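Reticulocyte binding protein (PDB 3FAX) probably hydrolyses branched alpha-glucans such as pullulan or glycogen, as a pullulanase-type member of the alpha-amylase superfamily. Local coordinates at residues L40-Q45 against T117-W122; T333-S338 against R628-D633; F411-G416 against G493-P498; I582-N587 against K646-E651. All blocks are in the same frame, centred on the assembly; numbering follows the deposited sequence.

Contact 1 of 4, residues L40-Q45 against T117-W122; sequences LKDAQQ and TTRQSW
The guanidinium of Arg-119 has Asp-42 alongside one edge, close to the plane, with OD1 3.6 Å from NH1, a long salt bridge in which the carboxylate is turned 43° against the guanidinium. The amide of Gln-44 slants in against the same group. Gln-44 and Arg-119 run side by side in the same direction, and CD of Gln-44 lies 3.2 Å from NH2 of Arg-119. The amide nitrogen NE2 is close to NH2 as well, but both are donors and no bond forms; NE2 also lies close to the carbonyl of Glu-414 in a neighbouring loop. Arg-119 reaches Asp-42 because its chain, extended through chi2, bends at chi3 (76°) and carries the guanidinium across toward the neighbouring strand.

Beneath these groups the backbones pair in parallel, Gln-44 with Arg-119 and Gln-45 with Gln-120, which joins the first strand of the N-terminal mixed sheet to its last. Arg-119 N donates to Ala-43 O (3.2 Å), and Gln-45 N donates to Arg-119 O (2.9 Å). The Gln-45 carbonyl then takes two bonds from one residue, Ser-121 N at 3.2 Å and Ser-121 OG at 3.3 Å, both from the same face of its plane. Ser-121 is also the N-cap of helix 122-129. On the other side of the sheet Ala-43 CB packs on Thr-118 CG2 at 4.0 Å.

Mostly backbone bonds therefore join the first and last strands, and the charge pair, long and partly exposed, probably adds little strength; it probably helps to keep the guanidinium turned toward strand 40-47.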
loop_
_atom_site.group_PDB
_atom_site.type_symbol
_atom_site.label_atom_id
_atom_site.label_comp_id
_atom_site.label_asym_id
_atom_site.label_seq_id
_atom_site.Cartn_x
_atom_site.Cartn_y
_atom_site.Cartn_z
ATOM N N LEU A 40 -24.199 16.223 33.425
ATOM C CA LEU A 40 -22.984 16.501 32.667
ATOM C C LEU A 40 -22.259 15.193 32.368
ATOM O O LEU A 40 -21.970 14.422 33.279
ATOM C CB LEU A 40 -22.074 17.435 33.463
ATOM C CG LEU A 40 -20.714 17.800 32.864
ATOM C CD1 LEU A 40 -20.872 18.663 31.617
ATOM C CD2 LEU A 40 -19.856 18.507 33.918
ATOM N N LYS A 41 -21.979 14.952 31.090
ATOM C CA LYS A 41 -21.286 13.744 30.652
ATOM C C LYS A 41 -19.796 14.014 30.495
ATOM O O LYS A 41 -18.964 13.456 31.211
ATOM C CB LYS A 41 -21.833 13.262 29.298
ATOM C CG LYS A 41 -23.207 12.614 29.333
ATOM C CD LYS A 41 -23.557 12.017 27.968
ATOM C CE LYS A 41 -24.685 10.991 28.068
ATOM N NZ LYS A 41 -24.956 10.292 26.779
ATOM N N ASP A 42 -19.479 14.891 29.549
ATOM C CA ASP A 42 -18.119 15.058 29.055
ATOM C C ASP A 42 -17.808 16.541 28.975
ATOM O O ASP A 42 -18.689 17.374 29.184
ATOM C CB ASP A 42 -18.001 14.415 27.659
ATOM C CG ASP A 42 -16.622 13.825 27.383
ATOM O OD1 ASP A 42 -15.647 14.190 28.079
ATOM O OD2 ASP A 42 -16.513 12.985 26.458
ATOM N N ALA A 43 -16.555 16.865 28.677
ATOM C CA ALA A 43 -16.147 18.255 28.487
ATOM C C ALA A 43 -14.852 18.348 27.683
ATOM O O ALA A 43 -13.900 17.605 27.938
ATOM C CB ALA A 43 -15.987 18.952 29.827
ATOM N N GLN A 44 -14.828 19.269 26.721
ATOM C CA GLN A 44 -13.662 19.488 25.869
ATOM C C GLN A 44 -13.391 20.978 25.696
ATOM O O GLN A 44 -14.284 21.731 25.312
ATOM C CB GLN A 44 -13.882 18.872 24.485
ATOM C CG GLN A 44 -14.175 17.374 24.472
ATOM C CD GLN A 44 -14.255 16.799 23.058
ATOM O OE1 GLN A 44 -13.462 17.151 22.184
ATOM N NE2 GLN A 44 -15.215 15.907 22.837
ATOM N N GLN A 45 -12.160 21.406 25.961
ATOM C CA GLN A 45 -11.766 22.766 25.619
ATOM C C GLN A 45 -11.421 22.813 24.132
ATOM O O GLN A 45 -10.564 22.055 23.666
ATOM C CB GLN A 45 -10.588 23.252 26.465
ATOM C CG GLN A 45 -10.402 24.765 26.358
ATOM C CD GLN A 45 -9.273 25.315 27.207
ATOM O OE1 GLN A 45 -8.876 26.465 27.039
ATOM N NE2 GLN A 45 -8.756 24.506 28.125
ATOM N N THR A 117 -13.233 16.739 34.454
ATOM C CA THR A 117 -12.046 17.449 33.984
ATOM C C THR A 117 -12.112 17.574 32.465
ATOM O O THR A 117 -12.452 16.617 31.767
ATOM C CB THR A 117 -10.745 16.715 34.372
ATOM O OG1 THR A 117 -10.643 16.646 35.799
ATOM C CG2 THR A 117 -9.516 17.435 33.807
ATOM N N THR A 118 -11.797 18.762 31.963
ATOM C CA THR A 118 -11.813 19.009 30.536
ATOM C C THR A 118 -10.611 18.353 29.883
ATOM O O THR A 118 -9.534 18.257 30.479
ATOM C CB THR A 118 -11.755 20.509 30.201
ATOM O OG1 THR A 118 -10.504 21.046 30.646
ATOM C CG2 THR A 118 -12.920 21.260 30.852
ATOM N N ARG A 119 -10.826 17.903 28.653
ATOM C CA ARG A 119 -9.782 17.388 27.797
ATOM C C ARG A 119 -9.609 18.381 26.656
ATOM O O ARG A 119 -10.559 19.050 26.271
ATOM C CB ARG A 119 -10.212 16.030 27.256
ATOM C CG ARG A 119 -9.166 15.319 26.437
ATOM C CD ARG A 119 -9.645 13.944 25.992
ATOM N NE ARG A 119 -10.606 14.002 24.889
ATOM C CZ ARG A 119 -11.934 14.053 25.014
ATOM N NH1 ARG A 119 -12.521 14.055 26.211
ATOM N NH2 ARG A 119 -12.686 14.107 23.918
ATOM N N GLN A 120 -8.404 18.485 26.119
ATOM C CA GLN A 120 -8.166 19.332 24.954
ATOM C C GLN A 120 -8.549 18.577 23.674
ATOM O O GLN A 120 -8.150 17.429 23.488
ATOM C CB GLN A 120 -6.697 19.758 24.902
ATOM C CG GLN A 120 -6.239 20.532 26.134
ATOM C CD GLN A 120 -4.746 20.797 26.156
ATOM O OE1 GLN A 120 -4.310 21.940 26.299
ATOM N NE2 GLN A 120 -3.950 19.738 26.022
ATOM N N SER A 121 -9.326 19.214 22.800
ATOM C CA SER A 121 -9.666 18.618 21.506
ATOM C C SER A 121 -8.430 18.606 20.608
ATOM O O SER A 121 -7.517 19.413 20.800
ATOM C CB SER A 121 -10.801 19.395 20.837
ATOM O OG SER A 121 -10.448 20.751 20.647
ATOM N N TRP A 122 -8.390 17.700 19.631
ATOM C CA TRP A 122 -7.195 17.572 18.788
ATOM C C TRP A 122 -6.907 18.874 18.033
ATOM O O TRP A 122 -5.742 19.230 17.833
ATOM C CB TRP A 122 -7.274 16.358 17.836
ATOM C CG TRP A 122 -8.300 16.444 16.730
ATOM C CD1 TRP A 122 -9.544 15.876 16.718
ATOM C CD2 TRP A 122 -8.155 17.118 15.469
ATOM N NE1 TRP A 122 -10.185 16.169 15.538
ATOM C CE2 TRP A 122 -9.354 16.925 14.753
ATOM C CE3 TRP A 122 -7.129 17.870 14.879
ATOM C CZ2 TRP A 122 -9.557 17.458 13.481
ATOM C CZ3 TRP A 122 -7.329 18.395 13.612
ATOM C CH2 TRP A 122 -8.533 18.188 12.928
#

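Contact 2 of 4, residues T333-S338 against R628-D633; sequences TAYTSS and RLLNPD
With CG of Tyr-335 placed opposite its own carbonyl carbon (chi1 -71°) and the ring turned by a chi2 of -105°, the phenol lies flat on Leu-630, whose CG is likewise set beside its backbone N. The partner loop is tightly kinked: Leu-629 and Leu-630 are the centres of two successive inverse gamma turns. Both loops follow strands of the eight-stranded parallel barrel, 312-315 and 614-618, so the contact ties the loop of the second strand to that of the eighth.

Leu-630 CB stands over the middle of the ring, 3.6 Å from the Tyr-335 centroid, a CH-pi contact only 6° off the ring normal. Further out its methyl CD2 lies 3.6 Å from Tyr-335 OH, so that the leucine runs along the ring from centre to hydroxyl in the same direction as the tyrosine. Near the other end of the ring the backbone takes over: Arg-628 O comes obliquely to within 3.4 Å of Tyr-335 CD1, and Leu-630 O is 3.5 Å from CD2. Ala-669 and Ile-670 of helix 668-671 also touch the tyrosine, and Ile-670 packs on Leu-629 too.

The main chain of Tyr-335 is met by two more side chains. Leu-629, directed away at its CB, brings methyl CD1 back to 3.8 Å from Tyr-335 O. Asn-631 sets ND2 3.1 Å from that same Tyr-335 O, yet the angle is too poor for a hydrogen bond.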
loop_
_atom_site.group_PDB
_atom_site.type_symbol
_atom_site.label_atom_id
_atom_site.label_comp_id
_atom_site.label_asym_id
_atom_site.label_seq_id
_atom_site.Cartn_x
_atom_site.Cartn_y
_atom_site.Cartn_z
ATOM N N THR A 333 8.277 -24.944 5.288
ATOM C CA THR A 333 8.109 -25.850 4.150
ATOM C C THR A 333 6.724 -26.510 4.109
ATOM O O THR A 333 6.271 -26.935 3.042
ATOM C CB THR A 333 9.207 -26.932 4.143
ATOM O OG1 THR A 333 9.197 -27.634 5.390
ATOM C CG2 THR A 333 10.581 -26.302 3.937
ATOM N N ALA A 334 6.059 -26.601 5.260
ATOM C CA ALA A 334 4.686 -27.106 5.322
ATOM C C ALA A 334 3.736 -26.103 4.674
ATOM O O ALA A 334 3.930 -24.898 4.805
ATOM C CB ALA A 334 4.278 -27.359 6.766
ATOM N N TYR A 335 2.724 -26.607 3.974
ATOM C CA TYR A 335 1.708 -25.771 3.330
ATOM C C TYR A 335 0.587 -25.417 4.315
ATOM O O TYR A 335 -0.259 -26.252 4.634
ATOM C CB TYR A 335 1.118 -26.484 2.107
ATOM C CG TYR A 335 2.061 -26.596 0.926
ATOM C CD1 TYR A 335 1.896 -25.787 -0.199
ATOM C CD2 TYR A 335 3.113 -27.510 0.925
ATOM C CE1 TYR A 335 2.756 -25.884 -1.295
ATOM C CE2 TYR A 335 3.979 -27.615 -0.165
ATOM C CZ TYR A 335 3.793 -26.797 -1.273
ATOM O OH TYR A 335 4.635 -26.885 -2.360
ATOM N N THR A 336 0.578 -24.168 4.777
ATOM C CA THR A 336 -0.390 -23.700 5.772
ATOM C C THR A 336 -0.757 -22.230 5.528
ATOM O O THR A 336 -0.016 -21.504 4.865
ATOM C CB THR A 336 0.192 -23.822 7.188
ATOM O OG1 THR A 336 1.473 -23.180 7.225
ATOM C CG2 THR A 336 0.351 -25.285 7.589
ATOM N N SER A 337 -1.896 -21.809 6.084
ATOM C CA SER A 337 -2.408 -20.440 5.932
ATOM C C SER A 337 -2.582 -19.709 7.273
ATOM O O SER A 337 -3.307 -18.716 7.356
ATOM C CB SER A 337 -3.747 -20.477 5.195
ATOM O OG SER A 337 -4.732 -21.144 5.965
ATOM N N SER A 338 -1.911 -20.203 8.311
ATOM C CA SER A 338 -1.993 -19.636 9.655
ATOM C C SER A 338 -0.680 -19.863 10.388
ATOM O O SER A 338 0.099 -20.749 10.020
ATOM C CB SER A 338 -3.120 -20.299 10.458
ATOM O OG SER A 338 -4.397 -19.828 10.063
ATOM N N ARG A 628 -1.619 -22.784 -4.165
ATOM C CA ARG A 628 -2.146 -24.129 -3.941
ATOM C C ARG A 628 -1.888 -24.653 -2.524
ATOM O O ARG A 628 -0.755 -24.632 -2.053
ATOM C CB ARG A 628 -1.477 -25.080 -4.942
ATOM C CG ARG A 628 0.054 -25.254 -4.714
ATOM C CD ARG A 628 0.835 -25.638 -5.973
ATOM N NE ARG A 628 0.112 -26.547 -6.860
ATOM C CZ ARG A 628 0.554 -26.908 -8.060
ATOM N NH1 ARG A 628 1.717 -26.451 -8.503
ATOM N NH2 ARG A 628 -0.164 -27.728 -8.813
ATOM N N LEU A 629 -2.939 -25.132 -1.858
ATOM C CA LEU A 629 -2.812 -25.711 -0.518
ATOM C C LEU A 629 -2.450 -27.208 -0.602
ATOM O O LEU A 629 -3.296 -28.087 -0.404
ATOM C CB LEU A 629 -4.101 -25.489 0.293
ATOM C CG LEU A 629 -4.044 -25.758 1.807
ATOM C CD1 LEU A 629 -3.069 -24.812 2.501
ATOM C CD2 LEU A 629 -5.426 -25.646 2.446
ATOM N N LEU A 630 -1.180 -27.484 -0.885
ATOM C CA LEU A 630 -0.677 -28.856 -1.001
ATOM C C LEU A 630 -0.421 -29.489 0.373
ATOM O O LEU A 630 0.687 -29.952 0.666
ATOM C CB LEU A 630 0.605 -28.878 -1.846
ATOM C CG LEU A 630 0.477 -28.932 -3.371
ATOM C CD1 LEU A 630 -0.825 -28.319 -3.873
ATOM C CD2 LEU A 630 1.693 -28.265 -4.012
ATOM N N ASN A 631 -1.462 -29.522 1.204
ATOM C CA ASN A 631 -1.380 -30.077 2.550
ATOM C C ASN A 631 -2.181 -31.381 2.606
ATOM O O ASN A 631 -3.339 -31.411 2.183
ATOM C CB ASN A 631 -1.941 -29.068 3.557
ATOM C CG ASN A 631 -1.395 -29.261 4.961
ATOM O OD1 ASN A 631 -0.483 -30.057 5.191
ATOM N ND2 ASN A 631 -1.946 -28.509 5.909
ATOM N N PRO A 632 -1.564 -32.470 3.100
ATOM C CA PRO A 632 -2.256 -33.753 3.231
ATOM C C PRO A 632 -3.651 -33.699 3.871
ATOM O O PRO A 632 -4.597 -34.239 3.293
ATOM C CB PRO A 632 -1.294 -34.563 4.090
ATOM C CG PRO A 632 0.041 -34.097 3.641
ATOM C CD PRO A 632 -0.112 -32.628 3.311
ATOM N N ASP A 633 -3.792 -33.039 5.023
ATOM C CA ASP A 633 -5.102 -32.952 5.696
ATOM C C ASP A 633 -6.145 -32.177 4.875
ATOM O O ASP A 633 -7.295 -32.033 5.298
ATOM C CB ASP A 633 -4.960 -32.329 7.091
ATOM C CG ASP A 633 -4.142 -33.190 8.039
ATOM O OD1 ASP A 633 -4.312 -34.427 8.031
ATOM O OD2 ASP A 633 -3.331 -32.623 8.800
#

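Contact 3 of 4, residues F411-G416 against G493-P498; sequences FMNEDG and GDQGKP
Phe-411 and Gly-493 make the tight, buried end of this contact. The glycine CA sits over the centre of the phenylalanine ring, 3.5 Å from the Phe-411 centroid and 9° off its normal, a CH-pi contact in which the backbone lies directly on the ring. At the edge of the same ring, in its plane, is Asp-494 OD1. This oxygen accepts from Met-412 N at 2.7 Å, met nearly along its own C-O bond, while the other carboxylate oxygen, OD2, is held by His-431 NE2, which probably limits rotation of the carboxylate. Next along, Gln-495 N donates to Met-412 O at 2.9 Å.

Over 411-414 and 493-496 the chains run in nearly the same direction, 16° apart, and each passes into a type I beta turn, Asn-413 to Gly-416 and Asp-494 to Lys-497. They belong to loops that follow the third and fifth strands of the catalytic barrel, 385-390 and 482-485.

Toward solvent the packing thins to one amide and one carboxylate. Gln-495, its CG anti to the backbone nitrogen (chi1 -179°) and its chain bent at chi2, swings OE1 back to accept Glu-414 N at 3.1 Å, in the amide plane and on a lone pair. Glu-414 crosses the glutamine at about a right angle, its OE2 touching Gln-495 CG at 3.6 Å, and OE2 is 4.0 Å from Gly-496 N, too far to count as a bond.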
loop_
_atom_site.group_PDB
_atom_site.type_symbol
_atom_site.label_atom_id
_atom_site.label_comp_id
_atom_site.label_asym_id
_atom_site.label_seq_id
_atom_site.Cartn_x
_atom_site.Cartn_y
_atom_site.Cartn_z
ATOM N N PHE A 411 -7.750 8.850 14.582
ATOM C CA PHE A 411 -9.103 9.343 14.370
ATOM C C PHE A 411 -9.898 8.984 15.619
ATOM O O PHE A 411 -9.593 8.004 16.297
ATOM C CB PHE A 411 -9.760 8.728 13.127
ATOM C CG PHE A 411 -9.340 9.363 11.834
ATOM C CD1 PHE A 411 -9.373 10.744 11.671
ATOM C CD2 PHE A 411 -8.918 8.582 10.765
ATOM C CE1 PHE A 411 -8.983 11.336 10.468
ATOM C CE2 PHE A 411 -8.536 9.169 9.554
ATOM C CZ PHE A 411 -8.571 10.550 9.414
ATOM N N MET A 412 -10.902 9.788 15.936
ATOM C CA MET A 412 -11.559 9.687 17.236
ATOM C C MET A 412 -13.066 9.633 17.143
ATOM O O MET A 412 -13.666 10.070 16.161
ATOM C CB MET A 412 -11.148 10.865 18.133
ATOM C CG MET A 412 -9.928 10.571 18.988
ATOM S SD MET A 412 -9.255 12.028 19.804
ATOM C CE MET A 412 -8.523 12.877 18.405
ATOM N N ASN A 413 -13.661 9.076 18.192
ATOM C CA ASN A 413 -15.090 9.186 18.423
ATOM C C ASN A 413 -15.312 10.474 19.214
ATOM O O ASN A 413 -14.353 11.062 19.723
ATOM C CB ASN A 413 -15.599 7.952 19.174
ATOM C CG ASN A 413 -15.325 6.658 18.415
ATOM O OD1 ASN A 413 -15.916 6.457 17.333
ATOM N ND2 ASN A 413 -14.510 5.844 18.902
ATOM N N GLU A 414 -16.564 10.915 19.317
ATOM C CA GLU A 414 -16.872 12.205 19.964
ATOM C C GLU A 414 -16.483 12.274 21.450
ATOM O O GLU A 414 -16.367 13.365 22.005
ATOM C CB GLU A 414 -18.353 12.570 19.789
ATOM C CG GLU A 414 -18.700 13.134 18.410
ATOM C CD GLU A 414 -20.203 13.234 18.166
ATOM O OE1 GLU A 414 -20.977 13.342 19.154
ATOM O OE2 GLU A 414 -20.607 13.205 16.979
ATOM N N ASP A 415 -16.265 11.117 22.076
ATOM C CA ASP A 415 -15.869 11.044 23.491
ATOM C C ASP A 415 -14.354 10.973 23.727
ATOM O O ASP A 415 -13.917 10.824 24.874
ATOM C CB ASP A 415 -16.550 9.846 24.172
ATOM C CG ASP A 415 -16.203 8.515 23.517
ATOM O OD1 ASP A 415 -16.534 7.459 24.107
ATOM O OD2 ASP A 415 -15.606 8.520 22.412
ATOM N N GLY A 416 -13.561 11.081 22.656
ATOM C CA GLY A 416 -12.106 11.022 22.758
ATOM C C GLY A 416 -11.530 9.642 22.489
ATOM O O GLY A 416 -10.339 9.512 22.219
ATOM N N GLY A 493 -12.721 8.513 9.462
ATOM C CA GLY A 493 -12.352 9.813 10.007
ATOM C C GLY A 493 -12.787 10.017 11.441
ATOM O O GLY A 493 -13.079 9.051 12.157
ATOM N N ASP A 494 -12.819 11.282 11.861
ATOM C CA ASP A 494 -13.339 11.648 13.179
ATOM C C ASP A 494 -14.859 11.635 13.100
ATOM O O ASP A 494 -15.436 12.101 12.116
ATOM C CB ASP A 494 -12.842 13.033 13.619
ATOM C CG ASP A 494 -11.354 13.053 13.951
ATOM O OD1 ASP A 494 -10.880 12.148 14.660
ATOM O OD2 ASP A 494 -10.658 13.991 13.518
ATOM N N GLN A 495 -15.501 11.114 14.142
ATOM C CA GLN A 495 -16.939 10.834 14.118
ATOM C C GLN A 495 -17.794 11.869 13.383
ATOM O O GLN A 495 -18.321 11.580 12.308
ATOM C CB GLN A 495 -17.466 10.611 15.537
ATOM C CG GLN A 495 -18.959 10.291 15.597
ATOM C CD GLN A 495 -19.316 9.291 16.686
ATOM O OE1 GLN A 495 -18.651 9.204 17.721
ATOM N NE2 GLN A 495 -20.374 8.522 16.448
ATOM N N GLY A 496 -17.929 13.063 13.948
ATOM C CA GLY A 496 -18.818 14.077 13.374
ATOM C C GLY A 496 -18.159 15.060 12.421
ATOM O O GLY A 496 -18.726 16.119 12.145
ATOM N N LYS A 497 -16.978 14.717 11.905
ATOM C CA LYS A 497 -16.185 15.638 11.081
ATOM C C LYS A 497 -15.800 15.007 9.745
ATOM O O LYS A 497 -14.705 14.456 9.608
ATOM C CB LYS A 497 -14.930 16.082 11.845
ATOM C CG LYS A 497 -15.230 16.877 13.114
ATOM C CD LYS A 497 -14.052 16.903 14.090
ATOM C CE LYS A 497 -14.431 17.638 15.380
ATOM N NZ LYS A 497 -13.323 17.684 16.376
ATOM N N PRO A 498 -16.701 15.085 8.747
ATOM C CA PRO A 498 -16.400 14.565 7.417
ATOM C C PRO A 498 -15.370 15.410 6.669
ATOM O O PRO A 498 -15.267 16.614 6.906
ATOM C CB PRO A 498 -17.756 14.625 6.694
ATOM C CG PRO A 498 -18.774 14.827 7.753
ATOM C CD PRO A 498 -18.084 15.584 8.829
#

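Contact 4 of 4, residues I582-N587 against K646-E651; sequences IAKSIN and KATLIE
Lys-584, Ile-650 and Asn-587 supply most of the surface buried here, where the C-terminal turn of helix 578-586 meets the end of strand 647-649. The helix follows the seventh barrel strand, 566-568; strand 647-649 comes after the eighth, 614-618, and pairs with 658-660. Lys-584 leaves the helix with CG anti to its backbone N (chi1 165°), runs out extended, and bends only at chi4 (62°), which turns the ammonium onto the strand. There NZ donates to Leu-649 O at 3.1 Å, nearly in line with the carbonyl. On the way the methylenes CD and CE pass over Thr-648 CG2, each at 3.4 Å, the two side chains crossing at about a right angle.

Ile-650 presses against the root of the same lysine: CG1 lies 3.5 Å from Lys-584 CA and 3.6 Å from CB. The other branch, CG2, is 3.8 Å from Asn-587 OD1 as the two side chains pass antiparallel to each other.

Asn-587 has positive phi and is the C-prime residue of the Schellman motif that ends the helix. Its OD1 is 3.6 Å from Glu-651 N without bonding it, and accepts from Ala-652 N, just past the segment.

The carboxylate of Glu-651 stays out of contact with the ammonium, OE1 being 4.7 Å from Lys-584 NZ. The lysine's hydrogen bond in this contact is thus to a backbone carbonyl, while the nearby negative charge probably helps stabilise it only through space.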
loop_
_atom_site.group_PDB
_atom_site.type_symbol
_atom_site.label_atom_id
_atom_site.label_comp_id
_atom_site.label_asym_id
_atom_site.label_seq_id
_atom_site.Cartn_x
_atom_site.Cartn_y
_atom_site.Cartn_z
ATOM N N ILE A 582 -8.672 -17.804 -12.343
ATOM C CA ILE A 582 -9.062 -18.332 -13.656
ATOM C C ILE A 582 -9.514 -19.776 -13.482
ATOM O O ILE A 582 -10.619 -20.131 -13.874
ATOM C CB ILE A 582 -7.904 -18.267 -14.692
ATOM C CG1 ILE A 582 -7.700 -16.836 -15.181
ATOM C CG2 ILE A 582 -8.191 -19.147 -15.888
ATOM C CD1 ILE A 582 -6.377 -16.614 -15.896
ATOM N N ALA A 583 -8.661 -20.593 -12.871
ATOM C CA ALA A 583 -8.994 -21.990 -12.595
ATOM C C ALA A 583 -10.350 -22.099 -11.910
ATOM O O ALA A 583 -11.199 -22.875 -12.349
ATOM C CB ALA A 583 -7.921 -22.644 -11.745
ATOM N N LYS A 584 -10.563 -21.315 -10.855
ATOM C CA LYS A 584 -11.836 -21.356 -10.130
ATOM C C LYS A 584 -13.015 -20.884 -10.971
ATOM O O LYS A 584 -14.082 -21.501 -10.948
ATOM C CB LYS A 584 -11.796 -20.520 -8.847
ATOM C CG LYS A 584 -13.199 -20.263 -8.294
ATOM C CD LYS A 584 -13.216 -19.772 -6.868
ATOM C CE LYS A 584 -14.625 -19.876 -6.281
ATOM N NZ LYS A 584 -15.122 -21.288 -6.236
ATOM N N SER A 585 -12.828 -19.785 -11.692
ATOM C CA SER A 585 -13.914 -19.189 -12.457
ATOM C C SER A 585 -14.422 -20.124 -13.557
ATOM O O SER A 585 -15.631 -20.260 -13.748
ATOM C CB SER A 585 -13.473 -17.847 -13.040
ATOM O OG SER A 585 -13.116 -16.942 -12.005
ATOM N N ILE A 586 -13.505 -20.782 -14.258
ATOM C CA ILE A 586 -13.888 -21.787 -15.253
ATOM C C ILE A 586 -14.162 -23.154 -14.614
ATOM O O ILE A 586 -14.612 -24.075 -15.298
ATOM C CB ILE A 586 -12.842 -21.906 -16.389
ATOM C CG1 ILE A 586 -11.572 -22.627 -15.925
ATOM C CG2 ILE A 586 -12.513 -20.526 -16.933
ATOM C CD1 ILE A 586 -10.447 -22.602 -16.948
ATOM N N ASN A 587 -13.901 -23.276 -13.311
ATOM C CA ASN A 587 -14.118 -24.519 -12.549
ATOM C C ASN A 587 -13.485 -25.731 -13.227
ATOM O O ASN A 587 -14.175 -26.617 -13.726
ATOM C CB ASN A 587 -15.611 -24.755 -12.291
ATOM C CG ASN A 587 -15.868 -25.959 -11.391
ATOM O OD1 ASN A 587 -15.040 -26.316 -10.547
ATOM N ND2 ASN A 587 -17.021 -26.590 -11.571
ATOM N N LYS A 646 -8.708 -18.956 5.231
ATOM C CA LYS A 646 -8.460 -18.104 4.062
ATOM C C LYS A 646 -8.259 -18.881 2.751
ATOM O O LYS A 646 -7.403 -18.535 1.931
ATOM C CB LYS A 646 -7.253 -17.189 4.324
ATOM C CG LYS A 646 -7.344 -16.351 5.604
ATOM C CD LYS A 646 -8.507 -15.361 5.591
ATOM C CE LYS A 646 -8.529 -14.524 6.869
ATOM N NZ LYS A 646 -9.646 -13.532 6.903
ATOM N N ALA A 647 -9.074 -19.914 2.552
ATOM C CA ALA A 647 -8.958 -20.784 1.385
ATOM C C ALA A 647 -10.255 -20.827 0.571
ATOM O O ALA A 647 -11.355 -20.709 1.117
ATOM C CB ALA A 647 -8.556 -22.183 1.819
ATOM N N THR A 648 -10.103 -20.975 -0.743
ATOM C CA THR A 648 -11.231 -21.148 -1.656
ATOM C C THR A 648 -11.134 -22.525 -2.289
ATOM O O THR A 648 -10.032 -23.002 -2.586
ATOM C CB THR A 648 -11.235 -20.097 -2.787
ATOM O OG1 THR A 648 -11.052 -18.793 -2.235
ATOM C CG2 THR A 648 -12.552 -20.137 -3.554
ATOM N N LEU A 649 -12.293 -23.149 -2.505
ATOM C CA LEU A 649 -12.363 -24.497 -3.064
ATOM C C LEU A 649 -12.716 -24.459 -4.546
ATOM O O LEU A 649 -13.554 -23.666 -4.974
ATOM C CB LEU A 649 -13.399 -25.322 -2.298
ATOM C CG LEU A 649 -13.456 -26.827 -2.595
ATOM C CD1 LEU A 649 -13.762 -27.622 -1.334
ATOM C CD2 LEU A 649 -14.474 -27.131 -3.675
ATOM N N ILE A 650 -12.056 -25.310 -5.326
ATOM C CA ILE A 650 -12.467 -25.592 -6.698
ATOM C C ILE A 650 -13.008 -27.030 -6.757
ATOM O O ILE A 650 -12.294 -27.979 -6.421
ATOM C CB ILE A 650 -11.292 -25.422 -7.685
ATOM C CG1 ILE A 650 -10.975 -23.940 -7.888
ATOM C CG2 ILE A 650 -11.615 -26.051 -9.031
ATOM C CD1 ILE A 650 -10.347 -23.282 -6.712
ATOM N N GLU A 651 -14.266 -27.180 -7.178
ATOM C CA GLU A 651 -14.935 -28.491 -7.223
ATOM C C GLU A 651 -14.255 -29.431 -8.213
ATOM O O GLU A 651 -13.864 -30.537 -7.852
ATOM C CB GLU A 651 -16.424 -28.349 -7.593
ATOM C CG GLU A 651 -17.360 -28.013 -6.429
ATOM C CD GLU A 651 -17.099 -26.647 -5.800
ATOM O OE1 GLU A 651 -16.599 -25.734 -6.494
ATOM O OE2 GLU A 651 -17.402 -26.483 -4.598
#

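Contacts 1 and 3 touch each other, their centres about 14 Å apart: Arg-119 reaches Gly-416 and Trp-122 lies against Asp-494, bringing the N-terminal sheet onto loops of the barrel. Contacts 2 and 4 form a second pair, centres about 16 Å apart, that do not touch; the hairpin of strands 647-649 and 658-660 supplies one side of contact 4 and flanks contact 2. The two pairs lie far from each other. Contact 1 is the sole one built on strand pairing. Contact 3, like contacts 1 and 4 partly buried, mixes two side-chain acceptors with one backbone bond. Contact 2 is the surface case, dominated by a ring packed on a leucine and backbone carbonyls, whereas contact 4 joins a helix end to a strand through one lysine.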